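Local coordinates for protein bacilliredoxin BrxA (Bacillus subtilis, PDB 3FHK) that reduces mixed disulfides formed between bacillithiol and protein thiols under oxidative stress, removing bacillithiol from modified proteins, and has disulfide isomerase activity, at residues C56-G61 / S106-A111. The protein carries 2 engineered substitutions. Residues are numbered along the deposited sequence; the frame is centred on the assembly and turned at random. Where two conformers were deposited one is given.
Sequences CGCAAG and SSPSMA
P108 meets both cysteines of the CXC motif: its CD lies 3.7 Å from C58 SG and, in the C56 conformer described, equally far from C56 SG, while P108 CG adds a second contact to C58 SG at 3.8 Å. P108 CG and CB both lie 4.0 Å from A59 CB. Sulfur and methyl thus meet ring carbons, an apolar contact. A59 and P108 are also the closest backbone pair, with CA atoms 5.6 Å apart. C58 SG is set between its own backbone N and carbonyl carbon (chi1 90°), which turns the thiol to the proline. The peptide bond before P108 is cis, the hallmark cis-proline that thioredoxin-fold enzymes place beside the redox-active cysteines. Replacing P108 with an alanine would probably open a gap beside both sulfurs and remove the main restraint favouring the cis peptide.

Within the two segments the one side-chain hydrogen bond runs from S109 OG to S106 O at 2.9 Å, approaching from above the carbonyl plane. R124 reaches S107 O with NH1, and its backbone N bonds S106 OG.

C56 occupies the N-cap position of helix 57-73, whose A63 also touches P108. Beyond the proline, strand 109-114 runs antiparallel to 47-53 and 117-122, and M110 packs against helices 57-73 and 132-146.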
loop_
_atom_site.group_PDB
_atom_site.type_symbol
_atom_site.label_atom_id
_atom_site.label_comp_id
_atom_site.label_asym_id
_atom_site.label_seq_id
_atom_site.Cartn_x
_atom_site.Cartn_y
_atom_site.Cartn_z
ATOM N N CYS A 56 -0.542 -18.360 -8.429
ATOM C CA CYS A 56 -0.822 -17.934 -9.793
ATOM C C CYS A 56 -2.134 -18.506 -10.338
ATOM O O CYS A 56 -2.676 -19.479 -9.824
ATOM C CB CYS A 56 0.338 -18.323 -10.699
ATOM S SG CYS A 56 0.619 -20.080 -10.656
ATOM N N GLY A 57 -2.631 -17.885 -11.398
ATOM C CA GLY A 57 -3.901 -18.244 -11.988
ATOM C C GLY A 57 -4.007 -19.706 -12.364
ATOM O O GLY A 57 -5.058 -20.316 -12.205
ATOM N N CYS A 58 -2.929 -20.288 -12.861
ATOM C CA CYS A 58 -3.048 -21.637 -13.393
ATOM C C CYS A 58 -3.026 -22.719 -12.301
ATOM O O CYS A 58 -3.437 -23.854 -12.540
ATOM C CB CYS A 58 -2.011 -21.898 -14.478
ATOM S SG CYS A 58 -0.502 -22.548 -13.845
ATOM N N ALA A 59 -2.566 -22.356 -11.106
ATOM C CA ALA A 59 -2.781 -23.180 -9.921
ATOM C C ALA A 59 -4.270 -23.197 -9.565
ATOM O O ALA A 59 -4.832 -24.253 -9.243
ATOM C CB ALA A 59 -1.969 -22.655 -8.752
ATOM N N ALA A 60 -4.890 -22.016 -9.623
ATOM C CA ALA A 60 -6.319 -21.831 -9.329
ATOM C C ALA A 60 -7.224 -22.458 -10.379
ATOM O O ALA A 60 -8.210 -23.115 -10.051
ATOM C CB ALA A 60 -6.651 -20.331 -9.201
ATOM N N GLY A 61 -6.890 -22.239 -11.644
ATOM C CA GLY A 61 -7.743 -22.666 -12.739
ATOM C C GLY A 61 -7.525 -24.088 -13.218
ATOM O O GLY A 61 -8.406 -24.680 -13.848
ATOM N N SER A 106 9.386 -26.077 -10.154
ATOM C CA SER A 106 8.361 -25.296 -10.832
ATOM C C SER A 106 7.086 -25.304 -10.001
ATOM O O SER A 106 6.930 -26.121 -9.093
ATOM C CB SER A 106 8.091 -25.816 -12.250
ATOM O OG SER A 106 7.367 -27.037 -12.241
ATOM N N SER A 107 6.166 -24.413 -10.342
ATOM C CA SER A 107 5.025 -24.118 -9.489
ATOM C C SER A 107 3.889 -23.554 -10.349
ATOM O O SER A 107 4.101 -22.602 -11.103
ATOM C CB SER A 107 5.462 -23.074 -8.460
ATOM O OG SER A 107 4.466 -22.851 -7.494
ATOM N N PRO A 108 2.686 -24.149 -10.270
ATOM C CA PRO A 108 2.349 -25.346 -9.501
ATOM C C PRO A 108 2.963 -26.557 -10.170
ATOM O O PRO A 108 3.324 -26.492 -11.337
ATOM C CB PRO A 108 0.825 -25.419 -9.649
ATOM C CG PRO A 108 0.582 -24.789 -10.999
ATOM C CD PRO A 108 1.496 -23.613 -10.965
ATOM N N SER A 109 3.087 -27.650 -9.438
ATOM C CA SER A 109 3.515 -28.898 -10.048
ATOM C C SER A 109 3.002 -30.035 -9.177
ATOM O O SER A 109 2.498 -29.797 -8.081
ATOM C CB SER A 109 5.043 -28.927 -10.238
ATOM O OG SER A 109 5.731 -28.774 -9.003
ATOM N N MET A 110 3.105 -31.263 -9.661
ATOM C CA MET A 110 2.582 -32.399 -8.908
ATOM C C MET A 110 3.516 -33.607 -9.016
ATOM O O MET A 110 4.107 -33.852 -10.063
ATOM C CB MET A 110 1.182 -32.755 -9.404
ATOM C CG MET A 110 0.136 -31.651 -9.198
ATOM S SD MET A 110 -1.514 -32.092 -9.806
ATOM C CE MET A 110 -1.464 -31.334 -11.421
ATOM N N ALA A 111 3.664 -34.348 -7.923
ATOM C CA ALA A 111 4.367 -35.613 -7.977
ATOM C C ALA A 111 3.548 -36.746 -7.382
ATOM O O ALA A 111 2.931 -36.596 -6.322
ATOM C CB ALA A 111 5.737 -35.520 -7.281
#